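Local coordinates for protein ABC transporter (Caldanaerobius, PDB 4G68) that probably captures xylan-derived oligosaccharides outside the cell and hands them to an ABC transporter, as the solute-binding component of a xylan-utilization system, at residues 195-201 with 255-260; 82-86 with 99-103; 220-225 with 389-395. One frame throughout, in Å; residues are numbered along the deposited sequence.

Contact 1 of 3, residues 195-201 with 255-260; sequences LGEKDEW and FMGLTR
E197 and F255 join the loop between helices 175-187 and 201-215 to the 3-10 turn and loop that lead into helix 260-268, within the fold of a periplasmic-type solute-binding protein. E197 N donates to F255 O at 3.0 Å, almost straight at 179°. The same oxygen takes L258 N from the other face of its plane, so one carbonyl ties the turn at 255-258 to the opposing loop. K198 N also points to L258 O, but the position of that oxygen is less certain and this second bond is doubtful. Glycine lets the loops close in: G196 CA lies 3.3 Å from T259 O in a CH...O contact, where a CB would collide with that oxygen. Beyond these backbone contacts, L195 CD2 packs against F255 CD1 at 3.6 Å, and F251 stacks on the F255 ring. At the other end the W201 indole, its CG lodged between backbone N and carbonyl carbon (chi1 74°), meets R260. W201 CH2 lies 3.7 Å from R260 CG, and W201 CZ2 sits over the R260 guanidinium centre, the planes 83° apart. D281 holds R260 NH1 in a salt bridge, and D80 takes the indole N-H of W201. Between the loops, a water accepts from R260 N at 2.8 Å and reaches D199 OD2.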
ATOM      1  N   LEU C 195     -13.442   7.823   3.642  1.00 20.85           N
ATOM      2  CA  LEU C 195     -11.966   8.101   3.779  1.00 23.50           C
ATOM      3  C   LEU C 195     -11.523   8.454   5.238  1.00 23.77           C
ATOM      4  O   LEU C 195     -12.189   9.264   5.891  1.00 26.68           O
ATOM      5  CB  LEU C 195     -11.503   9.147   2.765  1.00 20.47           C
ATOM      6  CG  LEU C 195     -10.106   9.755   2.917  1.00 20.45           C
ATOM      7  CD1 LEU C 195      -8.982   8.717   2.684  1.00 16.21           C
ATOM      8  CD2 LEU C 195      -9.901  10.995   2.067  1.00 21.00           C
ATOM      9  N   GLY C 196     -10.406   7.854   5.738  1.00 25.72           N
ATOM     10  CA  GLY C 196      -9.778   8.341   6.947  1.00 24.89           C
ATOM     11  C   GLY C 196      -8.443   9.016   6.670  1.00 28.02           C
ATOM     12  O   GLY C 196      -7.461   8.322   6.362  1.00 26.99           O
ATOM     13  N   GLU C 197      -8.392  10.353   6.799  1.00 24.19           N
ATOM     14  CA  GLU C 197      -7.217  11.142   6.361  1.00 24.45           C
ATOM     15  C   GLU C 197      -6.213  11.579   7.482  1.00 23.62           C
ATOM     16  O   GLU C 197      -5.177  12.195   7.208  1.00 24.17           O
ATOM     17  CB  GLU C 197      -7.671  12.320   5.469  1.00 23.98           C
ATOM     18  CG  GLU C 197      -6.688  13.468   5.235  1.00 21.19           C
ATOM     19  CD  GLU C 197      -5.508  13.086   4.317  1.00 23.80           C
ATOM     20  OE1 GLU C 197      -5.484  11.890   3.903  1.00 24.86           O
ATOM     21  OE2 GLU C 197      -4.622  13.964   4.025  1.00 17.40           O
ATOM     22  N   LYS C 198      -6.483  11.180   8.719  1.00 24.64           N
ATOM     23  CA  LYS C 198      -5.674  11.579   9.912  1.00 28.10           C
ATOM     24  C   LYS C 198      -4.157  11.284   9.856  1.00 30.20           C
ATOM     25  O   LYS C 198      -3.312  12.048  10.403  1.00 28.16           O
ATOM     26  CB  LYS C 198      -6.216  10.859  11.131  1.00 28.99           C
ATOM     27  CG  LYS C 198      -5.812  11.510  12.442  1.00 33.79           C
ATOM     28  CD  LYS C 198      -6.351  10.695  13.606  1.00 33.60           C
ATOM     29  CE  LYS C 198      -5.431  10.777  14.805  1.00 36.44           C
ATOM     30  NZ  LYS C 198      -5.577  12.005  15.635  1.00 41.96           N
ATOM     31  N   ASP C 199      -3.827  10.134   9.279  1.00 26.64           N
ATOM     32  CA  ASP C 199      -2.469   9.708   9.136  1.00 26.51           C
ATOM     33  C   ASP C 199      -1.948  10.079   7.762  1.00 25.61           C
ATOM     34  O   ASP C 199      -0.860   9.713   7.426  1.00 27.64           O
ATOM     35  CB  ASP C 199      -2.347   8.188   9.476  1.00 28.25           C
ATOM     36  CG  ASP C 199      -2.743   7.881  10.948  1.00 33.81           C
ATOM     37  OD1 ASP C 199      -2.177   8.538  11.850  1.00 32.43           O
ATOM     38  OD2 ASP C 199      -3.587   6.979  11.230  1.00 28.69           O
ATOM     39  N   GLU C 200      -2.735  10.839   6.979  1.00 25.98           N
ATOM     40  CA  GLU C 200      -2.335  11.459   5.661  1.00 23.21           C
ATOM     41  C   GLU C 200      -2.013  10.555   4.472  1.00 20.07           C
ATOM     42  O   GLU C 200      -2.280  10.914   3.311  1.00 17.53           O
ATOM     43  CB  GLU C 200      -1.223  12.499   5.847  1.00 23.32           C
ATOM     44  CG  GLU C 200      -1.492  13.347   7.085  1.00 27.49           C
ATOM     45  CD  GLU C 200      -0.524  14.499   7.231  1.00 33.05           C
ATOM     46  OE1 GLU C 200       0.573  14.432   6.636  1.00 29.45           O
ATOM     47  OE2 GLU C 200      -0.883  15.484   7.935  1.00 32.93           O
ATOM     48  N   TRP C 201      -1.378   9.412   4.750  1.00 18.70           N
ATOM     49  CA  TRP C 201      -1.088   8.503   3.682  1.00 20.32           C
ATOM     50  C   TRP C 201      -2.325   7.995   2.918  1.00 18.68           C
ATOM     51  O   TRP C 201      -2.280   7.952   1.733  1.00 18.70           O
ATOM     52  CB  TRP C 201      -0.062   7.409   4.061  1.00 20.70           C
ATOM     53  CG  TRP C 201      -0.620   6.376   4.946  1.00 22.90           C
ATOM     54  CD1 TRP C 201      -0.526   6.287   6.336  1.00 19.68           C
ATOM     55  CD2 TRP C 201      -1.470   5.271   4.538  1.00 21.95           C
ATOM     56  NE1 TRP C 201      -1.221   5.209   6.797  1.00 23.45           N
ATOM     57  CE2 TRP C 201      -1.812   4.549   5.761  1.00 21.83           C
ATOM     58  CE3 TRP C 201      -1.915   4.772   3.297  1.00 21.56           C
ATOM     59  CZ2 TRP C 201      -2.630   3.422   5.743  1.00 22.21           C
ATOM     60  CZ3 TRP C 201      -2.716   3.655   3.297  1.00 20.79           C
ATOM     61  CH2 TRP C 201      -3.059   2.983   4.494  1.00 17.75           C
ATOM     62  N   PHE C 255     -13.840  13.508   7.996  1.00 34.30           N
ATOM     63  CA  PHE C 255     -12.911  12.505   7.418  1.00 31.73           C
ATOM     64  C   PHE C 255     -11.458  12.759   7.821  1.00 35.32           C
ATOM     65  O   PHE C 255     -10.712  11.802   8.003  1.00 34.32           O
ATOM     66  CB  PHE C 255     -13.097  12.385   5.888  1.00 30.98           C
ATOM     67  CG  PHE C 255     -12.518  13.536   5.078  1.00 30.63           C
ATOM     68  CD1 PHE C 255     -11.380  13.352   4.335  1.00 26.45           C
ATOM     69  CD2 PHE C 255     -13.123  14.791   5.045  1.00 28.80           C
ATOM     70  CE1 PHE C 255     -10.844  14.368   3.586  1.00 29.07           C
ATOM     71  CE2 PHE C 255     -12.594  15.816   4.266  1.00 29.79           C
ATOM     72  CZ  PHE C 255     -11.448  15.612   3.562  1.00 26.86           C
ATOM     73  N   MET C 256     -11.070  14.043   7.993  1.00 36.72           N
ATOM     74  CA  MET C 256      -9.663  14.400   8.335  1.00 36.86           C
ATOM     75  C   MET C 256      -9.244  13.950   9.745  1.00 39.08           C
ATOM     76  O   MET C 256      -8.041  13.826  10.024  1.00 37.87           O
ATOM     77  CB  MET C 256      -9.312  15.882   8.069  1.00 33.30           C
ATOM     78  CG  MET C 256      -8.995  16.160   6.603  1.00 39.27           C
ATOM     79  SD  MET C 256      -8.846  17.869   6.065  1.00 39.79           S
ATOM     80  CE  MET C 256     -10.164  18.660   6.981  1.00 43.44           C
ATOM     81  N   GLY C 257     -10.228  13.667  10.599  1.00 42.80           N
ATOM     82  CA  GLY C 257      -9.990  13.169  11.968  1.00 38.84           C
ATOM     83  C   GLY C 257     -10.056  11.657  12.133  1.00 37.20           C
ATOM     84  O   GLY C 257      -9.916  11.145  13.242  1.00 32.81           O
ATOM     85  N   LEU C 258     -10.270  10.940  11.032  1.00 32.78           N
ATOM     86  CA  LEU C 258     -10.425   9.502  11.072  1.00 33.73           C
ATOM     87  C   LEU C 258      -9.211   8.818  10.409  1.00 30.91           C
ATOM     88  O   LEU C 258      -8.568   9.385   9.479  1.00 29.41           O
ATOM     89  CB  LEU C 258     -11.777   9.051  10.446  1.00 37.64           C
ATOM     90  CG  LEU C 258     -12.988   8.563  11.293  1.00 40.23           C
ATOM     91  CD1 LEU C 258     -13.367   9.391  12.530  1.00 35.46           C
ATOM     92  CD2 LEU C 258     -14.209   8.384  10.396  1.00 44.00           C
ATOM     93  N   THR C 259      -8.882   7.644  10.941  1.00 31.73           N
ATOM     94  CA  THR C 259      -7.730   6.837  10.494  1.00 31.54           C
ATOM     95  C   THR C 259      -8.137   5.913   9.355  1.00 30.26           C
ATOM     96  O   THR C 259      -9.317   5.799   9.055  1.00 29.13           O
ATOM     97  CB  THR C 259      -7.176   5.971  11.629  1.00 31.31           C
ATOM     98  OG1 THR C 259      -8.146   4.997  12.017  1.00 35.19           O
ATOM     99  CG2 THR C 259      -6.760   6.827  12.843  1.00 32.77           C
ATOM    100  N   ARG C 260      -7.165   5.252   8.718  1.00 28.42           N
ATOM    101  CA  ARG C 260      -7.479   4.233   7.702  1.00 28.32           C
ATOM    102  C   ARG C 260      -8.460   3.174   8.282  1.00 26.98           C
ATOM    103  O   ARG C 260      -9.442   2.829   7.627  1.00 27.39           O
ATOM    104  CB  ARG C 260      -6.175   3.572   7.220  1.00 27.10           C
ATOM    105  CG  ARG C 260      -6.331   2.482   6.141  1.00 25.66           C
ATOM    106  CD  ARG C 260      -6.540   1.068   6.710  1.00 26.18           C
ATOM    107  NE  ARG C 260      -5.442   0.622   7.549  1.00 22.62           N
ATOM    108  CZ  ARG C 260      -4.358  -0.023   7.106  1.00 28.15           C
ATOM    109  NH1 ARG C 260      -4.183  -0.316   5.783  1.00 25.36           N
ATOM    110  NH2 ARG C 260      -3.415  -0.383   7.998  1.00 28.28           N
TER
HETATM  111  O   HOH W   1      -4.482   5.649   9.331  1.00 30.36           O

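Contact 2 of 3, residues 82-86 with 99-103; sequences YKTKI and FQTWA
Y82 reaches from helix 79-91 to strand 98-102 with its ring and ends in a 2.7 Å hydrogen bond from OH to Q100 O. CG stands opposite the backbone N (chi1 178°), which carries the ring straight out toward the strand; Q100 O lies at the ring's edge, and the hydroxyl is tilted only 16° from the carbonyl plane. Packing is tight on the flank facing F99. There I86 CD1 touches F99 CB at 3.6 Å, CG1 of I86 comes 3.7 Å from F99 CD1, and the two side chains cross at about a right angle, with W44 of strand 40-45 also against Y82 and I86. A phenylalanine in place of Y82 would probably keep much of the ring packing but leave Q100 O without its hydroxyl partner from the helix. The partly exposed flank is looser. K83 lays CG 3.8 Å from W102 CZ3, while Y82 CD2 stays 4.3 Å from W102 CH2. K83 NZ stands 5.4 Å from the centroid of the six-membered ring of W102, at most a weak cation-pi attraction, and pairs instead with D80. Helix 79-91 is the connection of a beta-alpha-beta crossover from strand 71-76 to strand 98-102, as in the alpha/beta lobes of solute-binding proteins.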
ATOM      1  N   TYR C  82       4.284   1.907  13.647  1.00 30.25           N
ATOM      2  CA  TYR C  82       5.392   1.005  13.337  1.00 26.94           C
ATOM      3  C   TYR C  82       6.477   1.773  12.552  1.00 29.44           C
ATOM      4  O   TYR C  82       7.690   1.596  12.750  1.00 30.57           O
ATOM      5  CB  TYR C  82       4.845  -0.185  12.523  1.00 27.10           C
ATOM      6  CG  TYR C  82       5.924  -1.145  12.104  1.00 25.74           C
ATOM      7  CD1 TYR C  82       6.349  -2.166  12.968  1.00 25.77           C
ATOM      8  CD2 TYR C  82       6.522  -1.047  10.840  1.00 24.74           C
ATOM      9  CE1 TYR C  82       7.334  -3.042  12.584  1.00 26.69           C
ATOM     10  CE2 TYR C  82       7.547  -1.916  10.454  1.00 28.48           C
ATOM     11  CZ  TYR C  82       7.944  -2.904  11.325  1.00 27.97           C
ATOM     12  OH  TYR C  82       8.939  -3.766  10.945  1.00 30.11           O
ATOM     13  N   LYS C  83       6.044   2.630  11.629  1.00 27.99           N
ATOM     14  CA  LYS C  83       6.961   3.520  10.929  1.00 28.03           C
ATOM     15  C   LYS C  83       7.905   4.239  11.902  1.00 31.75           C
ATOM     16  O   LYS C  83       9.151   4.211  11.750  1.00 28.57           O
ATOM     17  CB  LYS C  83       6.144   4.543  10.147  1.00 27.69           C
ATOM     18  CG  LYS C  83       5.395   3.861   9.003  1.00 27.88           C
ATOM     19  CD  LYS C  83       4.715   4.889   8.121  1.00 29.61           C
ATOM     20  CE  LYS C  83       3.945   4.145   7.044  1.00 31.09           C
ATOM     21  NZ  LYS C  83       2.603   4.757   6.940  1.00 30.80           N
ATOM     22  N   THR C  84       7.288   4.880  12.899  1.00 30.76           N
ATOM     23  CA  THR C  84       8.026   5.591  13.943  1.00 31.93           C
ATOM     24  C   THR C  84       8.998   4.680  14.664  1.00 30.52           C
ATOM     25  O   THR C  84      10.181   5.020  14.799  1.00 27.91           O
ATOM     26  CB  THR C  84       7.050   6.256  14.913  1.00 33.93           C
ATOM     27  OG1 THR C  84       6.238   7.162  14.162  1.00 38.89           O
ATOM     28  CG2 THR C  84       7.776   7.035  16.040  1.00 33.85           C
ATOM     29  N   LYS C  85       8.487   3.527  15.094  1.00 30.05           N
ATOM     30  CA  LYS C  85       9.224   2.553  15.887  1.00 30.45           C
ATOM     31  C   LYS C  85      10.431   1.930  15.186  1.00 30.96           C
ATOM     32  O   LYS C  85      11.538   1.831  15.781  1.00 26.17           O
ATOM     33  CB  LYS C  85       8.288   1.411  16.303  1.00 30.89           C
ATOM     34  CG  LYS C  85       8.934   0.432  17.265  1.00 29.27           C
ATOM     35  CD  LYS C  85       7.981  -0.670  17.707  1.00 28.12           C
ATOM     36  CE  LYS C  85       8.742  -1.754  18.448  1.00 27.30           C
ATOM     37  NZ  LYS C  85       7.856  -2.821  19.006  1.00 27.30           N
ATOM     38  N   ILE C  86      10.212   1.473  13.950  1.00 28.50           N
ATOM     39  CA  ILE C  86      11.306   0.865  13.153  1.00 27.94           C
ATOM     40  C   ILE C  86      12.402   1.887  12.747  1.00 29.27           C
ATOM     41  O   ILE C  86      13.581   1.566  12.768  1.00 28.68           O
ATOM     42  CB  ILE C  86      10.801   0.001  11.948  1.00 26.64           C
ATOM     43  CG1 ILE C  86      11.917  -0.909  11.441  1.00 26.46           C
ATOM     44  CG2 ILE C  86      10.283   0.863  10.779  1.00 29.44           C
ATOM     45  CD1 ILE C  86      12.392  -1.902  12.497  1.00 25.93           C
ATOM     46  N   PHE C  99      12.733  -7.595  10.448  1.00 21.56           N
ATOM     47  CA  PHE C  99      11.714  -6.559  10.452  1.00 22.44           C
ATOM     48  C   PHE C  99      11.021  -6.398   9.111  1.00 25.19           C
ATOM     49  O   PHE C  99      11.687  -6.365   8.067  1.00 24.71           O
ATOM     50  CB  PHE C  99      12.279  -5.204  10.962  1.00 23.54           C
ATOM     51  CG  PHE C  99      13.319  -4.557  10.068  1.00 26.13           C
ATOM     52  CD1 PHE C  99      12.960  -3.600   9.082  1.00 27.41           C
ATOM     53  CD2 PHE C  99      14.661  -4.849  10.247  1.00 27.39           C
ATOM     54  CE1 PHE C  99      13.929  -3.002   8.283  1.00 29.26           C
ATOM     55  CE2 PHE C  99      15.629  -4.252   9.462  1.00 29.16           C
ATOM     56  CZ  PHE C  99      15.267  -3.313   8.491  1.00 30.25           C
ATOM     57  N   GLN C 100       9.690  -6.245   9.164  1.00 23.23           N
ATOM     58  CA  GLN C 100       8.899  -5.911   7.984  1.00 23.13           C
ATOM     59  C   GLN C 100       9.261  -4.515   7.507  1.00 23.84           C
ATOM     60  O   GLN C 100       9.565  -3.655   8.327  1.00 23.89           O
ATOM     61  CB  GLN C 100       7.410  -5.946   8.354  1.00 23.11           C
ATOM     62  CG  GLN C 100       6.436  -5.591   7.207  1.00 23.64           C
ATOM     63  CD  GLN C 100       4.952  -5.844   7.585  1.00 24.69           C
ATOM     64  OE1 GLN C 100       4.658  -6.191   8.716  1.00 22.46           O
ATOM     65  NE2 GLN C 100       4.024  -5.635   6.638  1.00 23.38           N
ATOM     66  N   THR C 101       9.289  -4.289   6.196  1.00 23.30           N
ATOM     67  CA  THR C 101       9.563  -2.923   5.699  1.00 21.03           C
ATOM     68  C   THR C 101       8.851  -2.693   4.348  1.00 21.91           C
ATOM     69  O   THR C 101       8.137  -3.603   3.848  1.00 20.70           O
ATOM     70  CB  THR C 101      11.069  -2.660   5.589  1.00 20.23           C
ATOM     71  OG1 THR C 101      11.336  -1.253   5.579  1.00 19.93           O
ATOM     72  CG2 THR C 101      11.632  -3.331   4.330  1.00 21.79           C
ATOM     73  N   TRP C 102       9.001  -1.466   3.840  1.00 18.91           N
ATOM     74  CA  TRP C 102       8.611  -1.080   2.495  1.00 21.86           C
ATOM     75  C   TRP C 102       9.858  -0.891   1.720  1.00 22.27           C
ATOM     76  O   TRP C 102      10.733  -0.108   2.076  1.00 22.74           O
ATOM     77  CB  TRP C 102       7.771   0.195   2.468  1.00 19.29           C
ATOM     78  CG  TRP C 102       6.449  -0.016   3.171  1.00 21.93           C
ATOM     79  CD1 TRP C 102       5.273  -0.481   2.624  1.00 20.62           C
ATOM     80  CD2 TRP C 102       6.169   0.200   4.585  1.00 19.70           C
ATOM     81  NE1 TRP C 102       4.297  -0.583   3.578  1.00 22.82           N
ATOM     82  CE2 TRP C 102       4.768  -0.164   4.785  1.00 22.44           C
ATOM     83  CE3 TRP C 102       6.912   0.655   5.668  1.00 21.26           C
ATOM     84  CZ2 TRP C 102       4.146  -0.062   6.035  1.00 21.95           C
ATOM     85  CZ3 TRP C 102       6.288   0.783   6.914  1.00 21.59           C
ATOM     86  CH2 TRP C 102       4.938   0.421   7.101  1.00 25.35           C
ATOM     87  N   ALA C 103       9.975  -1.668   0.668  1.00 25.71           N
ATOM     88  CA  ALA C 103      11.188  -1.670  -0.141  1.00 26.41           C
ATOM     89  C   ALA C 103      11.229  -0.424  -0.997  1.00 30.02           C
ATOM     90  O   ALA C 103      10.188   0.222  -1.212  1.00 32.25           O
ATOM     91  CB  ALA C 103      11.216  -2.896  -1.023  1.00 29.20           C
TER

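Contact 3 of 3, residues 220-225 with 389-395; sequences TRDALN and VPAWDIY
Helix 220-224 faces the short helix 392-395 and V389, at the end of strand 388-389, with R221 and V389 CA atoms 7.5 Å apart and those of L224 and Y395 7.6 Å apart, so side chains fill the space between the backbones. L224 wedges between two aromatic rings. L224 CD2 sits over one face of the W392 indole, 3.9 Å from the centroid of the six-membered ring and 28° off the normal, a CH-pi contact. CB and CD1 of L224 meet Y395 CD2, both at 3.6 Å; that ring is brought there because CG of Y395 lies opposite its backbone N (chi1 -168°). This cluster joins two helical elements, distant in sequence, of the helix-rich part of a solute-binding protein, where F235 and H404 also meet the W392 ring. T220 CG2 approaches the indole 3.5 Å from W392 NE1. A water in the indole plane accepts from W392 NE1 and donates to T220 OG1. Toward the outer side, R221 runs extended past V389 in the opposite direction, laying one guanidinium face over V389 CB, with R221 NH1 3.7 Å from V389 CG2. N225, exposed at the helix end, offers ND2 to Y395 OH in a weak hydrogen bond of 3.2 Å, bent to 121°.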
ATOM      1  N   THR C 220       5.740  11.243 -13.280  1.00 21.23           N
ATOM      2  CA  THR C 220       5.804  10.984 -11.861  1.00 21.11           C
ATOM      3  C   THR C 220       7.241  10.550 -11.457  1.00 23.37           C
ATOM      4  O   THR C 220       7.874  11.164 -10.567  1.00 20.35           O
ATOM      5  CB  THR C 220       4.789   9.886 -11.481  1.00 24.07           C
ATOM      6  OG1 THR C 220       3.467  10.464 -11.455  1.00 20.91           O
ATOM      7  CG2 THR C 220       5.121   9.288 -10.127  1.00 20.29           C
ATOM      8  N   ARG C 221       7.756   9.542 -12.154  1.00 25.63           N
ATOM      9  CA  ARG C 221       9.077   8.989 -11.822  1.00 26.37           C
ATOM     10  C   ARG C 221      10.110  10.124 -11.835  1.00 29.28           C
ATOM     11  O   ARG C 221      10.857  10.270 -10.887  1.00 28.54           O
ATOM     12  CB  ARG C 221       9.437   7.845 -12.762  1.00 30.00           C
ATOM     13  CG  ARG C 221       8.683   6.536 -12.468  1.00 27.43           C
ATOM     14  CD  ARG C 221       9.373   5.361 -13.214  1.00 28.99           C
ATOM     15  NE  ARG C 221       8.601   4.160 -13.639  1.00 27.09           N
ATOM     16  CZ  ARG C 221       8.325   3.100 -12.863  1.00 30.10           C
ATOM     17  NH1 ARG C 221       8.628   3.050 -11.554  1.00 27.52           N
ATOM     18  NH2 ARG C 221       7.654   2.095 -13.430  1.00 25.14           N
ATOM     19  N   ASP C 222      10.061  10.949 -12.879  1.00 29.72           N
ATOM     20  CA  ASP C 222      10.986  12.061 -13.119  1.00 30.00           C
ATOM     21  C   ASP C 222      10.883  13.178 -12.090  1.00 29.76           C
ATOM     22  O   ASP C 222      11.895  13.771 -11.725  1.00 30.56           O
ATOM     23  CB  ASP C 222      10.783  12.632 -14.540  1.00 31.70           C
ATOM     24  CG  ASP C 222      11.354  11.747 -15.600  1.00 33.10           C
ATOM     25  OD1 ASP C 222      12.101  10.816 -15.209  1.00 37.14           O
ATOM     26  OD2 ASP C 222      11.099  11.981 -16.806  1.00 29.56           O
ATOM     27  N   ALA C 223       9.667  13.486 -11.640  1.00 30.16           N
ATOM     28  CA  ALA C 223       9.494  14.478 -10.613  1.00 32.70           C
ATOM     29  C   ALA C 223      10.055  13.932  -9.313  1.00 31.85           C
ATOM     30  O   ALA C 223      10.720  14.670  -8.564  1.00 35.42           O
ATOM     31  CB  ALA C 223       8.026  14.854 -10.449  1.00 35.02           C
ATOM     32  N   LEU C 224       9.829  12.641  -9.063  1.00 30.63           N
ATOM     33  CA  LEU C 224      10.236  12.042  -7.789  1.00 29.99           C
ATOM     34  C   LEU C 224      11.765  11.852  -7.723  1.00 29.47           C
ATOM     35  O   LEU C 224      12.339  11.845  -6.628  1.00 28.01           O
ATOM     36  CB  LEU C 224       9.495  10.728  -7.508  1.00 28.81           C
ATOM     37  CG  LEU C 224       7.971  10.780  -7.363  1.00 26.62           C
ATOM     38  CD1 LEU C 224       7.406   9.380  -7.321  1.00 23.84           C
ATOM     39  CD2 LEU C 224       7.536  11.544  -6.130  1.00 32.24           C
ATOM     40  N   ASN C 225      12.378  11.694  -8.893  1.00 29.73           N
ATOM     41  CA  ASN C 225      13.824  11.526  -9.059  1.00 32.23           C
ATOM     42  C   ASN C 225      14.586  12.872  -9.224  1.00 32.70           C
ATOM     43  O   ASN C 225      15.809  12.892  -9.424  1.00 33.95           O
ATOM     44  CB  ASN C 225      14.094  10.657 -10.291  1.00 33.42           C
ATOM     45  CG  ASN C 225      14.020   9.195 -10.001  1.00 31.96           C
ATOM     46  OD1 ASN C 225      14.540   8.763  -9.009  1.00 34.99           O
ATOM     47  ND2 ASN C 225      13.433   8.418 -10.922  1.00 34.08           N
ATOM     48  N   VAL C 389       4.026   2.429 -10.343  1.00 25.39           N
ATOM     49  CA  VAL C 389       4.994   3.170  -9.526  1.00 22.79           C
ATOM     50  C   VAL C 389       4.491   3.165  -8.084  1.00 23.24           C
ATOM     51  O   VAL C 389       3.281   3.260  -7.854  1.00 19.89           O
ATOM     52  CB  VAL C 389       5.172   4.617 -10.064  1.00 22.92           C
ATOM     53  CG1 VAL C 389       3.927   5.483  -9.793  1.00 21.98           C
ATOM     54  CG2 VAL C 389       6.480   5.231  -9.537  1.00 24.76           C
ATOM     55  N   PRO C 390       5.392   2.981  -7.093  1.00 25.20           N
ATOM     56  CA  PRO C 390       4.878   2.932  -5.687  1.00 22.05           C
ATOM     57  C   PRO C 390       4.294   4.254  -5.210  1.00 22.14           C
ATOM     58  O   PRO C 390       4.576   5.314  -5.797  1.00 25.09           O
ATOM     59  CB  PRO C 390       6.136   2.575  -4.857  1.00 25.10           C
ATOM     60  CG  PRO C 390       7.080   1.898  -5.847  1.00 22.33           C
ATOM     61  CD  PRO C 390       6.834   2.629  -7.160  1.00 23.69           C
ATOM     62  N   ALA C 391       3.513   4.203  -4.153  1.00 19.89           N
ATOM     63  CA  ALA C 391       2.963   5.419  -3.514  1.00 18.77           C
ATOM     64  C   ALA C 391       4.112   6.331  -3.143  1.00 22.03           C
ATOM     65  O   ALA C 391       5.235   5.860  -2.770  1.00 22.04           O
ATOM     66  CB  ALA C 391       2.227   5.027  -2.272  1.00 20.03           C
ATOM     67  N   TRP C 392       3.875   7.644  -3.209  1.00 21.96           N
ATOM     68  CA  TRP C 392       5.034   8.601  -3.119  1.00 20.10           C
ATOM     69  C   TRP C 392       5.707   8.649  -1.759  1.00 18.72           C
ATOM     70  O   TRP C 392       6.905   8.970  -1.627  1.00 17.75           O
ATOM     71  CB  TRP C 392       4.540   9.983  -3.544  1.00 20.15           C
ATOM     72  CG  TRP C 392       4.102  10.088  -5.018  1.00 19.74           C
ATOM     73  CD1 TRP C 392       3.686   9.073  -5.888  1.00 17.93           C
ATOM     74  CD2 TRP C 392       3.959  11.329  -5.771  1.00 19.47           C
ATOM     75  NE1 TRP C 392       3.357   9.587  -7.130  1.00 18.79           N
ATOM     76  CE2 TRP C 392       3.482  10.954  -7.113  1.00 20.52           C
ATOM     77  CE3 TRP C 392       4.195  12.687  -5.475  1.00 20.96           C
ATOM     78  CZ2 TRP C 392       3.268  11.904  -8.104  1.00 19.91           C
ATOM     79  CZ3 TRP C 392       3.935  13.617  -6.459  1.00 21.11           C
ATOM     80  CH2 TRP C 392       3.476  13.232  -7.753  1.00 21.59           C
ATOM     81  N   ASP C 393       4.963   8.343  -0.696  1.00 19.39           N
ATOM     82  CA  ASP C 393       5.518   8.267   0.632  1.00 20.78           C
ATOM     83  C   ASP C 393       6.419   7.031   0.867  1.00 25.34           C
ATOM     84  O   ASP C 393       7.251   7.063   1.802  1.00 24.06           O
ATOM     85  CB  ASP C 393       4.477   8.402   1.777  1.00 24.66           C
ATOM     86  CG  ASP C 393       3.489   7.185   1.903  1.00 27.36           C
ATOM     87  OD1 ASP C 393       3.452   6.354   0.953  1.00 24.59           O
ATOM     88  OD2 ASP C 393       2.685   7.108   2.937  1.00 23.61           O
ATOM     89  N   ILE C 394       6.218   5.967   0.071  1.00 24.32           N
ATOM     90  CA  ILE C 394       7.154   4.810   0.011  1.00 25.88           C
ATOM     91  C   ILE C 394       8.282   5.077  -0.961  1.00 23.26           C
ATOM     92  O   ILE C 394       9.332   4.422  -0.837  1.00 23.21           O
ATOM     93  CB  ILE C 394       6.498   3.537  -0.546  1.00 28.87           C
ATOM     94  CG1 ILE C 394       5.472   2.967   0.413  1.00 35.53           C
ATOM     95  CG2 ILE C 394       7.549   2.460  -0.930  1.00 36.14           C
ATOM     96  CD1 ILE C 394       4.732   1.781  -0.189  1.00 30.63           C
ATOM     97  N   TYR C 395       8.051   5.912  -1.996  1.00 25.29           N
ATOM     98  CA  TYR C 395       9.080   6.144  -3.069  1.00 23.88           C
ATOM     99  C   TYR C 395      10.067   7.256  -2.607  1.00 26.81           C
ATOM    100  O   TYR C 395      11.285   7.123  -2.714  1.00 25.81           O
ATOM    101  CB  TYR C 395       8.446   6.475  -4.456  1.00 23.62           C
ATOM    102  CG  TYR C 395       9.391   6.452  -5.672  1.00 24.16           C
ATOM    103  CD1 TYR C 395       9.444   5.322  -6.512  1.00 24.07           C
ATOM    104  CD2 TYR C 395      10.235   7.535  -5.967  1.00 22.85           C
ATOM    105  CE1 TYR C 395      10.305   5.263  -7.619  1.00 24.61           C
ATOM    106  CE2 TYR C 395      11.113   7.502  -7.064  1.00 23.95           C
ATOM    107  CZ  TYR C 395      11.120   6.374  -7.902  1.00 23.24           C
ATOM    108  OH  TYR C 395      11.972   6.330  -9.008  1.00 23.79           O
TER
HETATM  109  O   HOH W   2       1.809   9.047  -9.525  1.00 21.00           O

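Contact 2 is the most buried of the three and the one that ties a helix to the beta-sheet; contacts 1 and 3, each partly buried, join mainly loops and helices, contact 3 with one residue of the short strand 388-389. Their chemistry differs: backbone polar contacts flanked by side-chain packing hold contact 1, a tyrosine hydroxyl with apolar packing contact 2, and a leucine between two aromatic rings contact 3, while waters bridge both contacts 1 and 3. Centres lie about 19 to 21 Å apart, yet all three touch. K83 of contact 2 meets W201 of contact 1 in a cation-pi pair, D393 of contact 3 lies against the same tryptophan, and I394 packs on W102. In sequence contacts 1 and 3 alternate, while contact 2 closes before either.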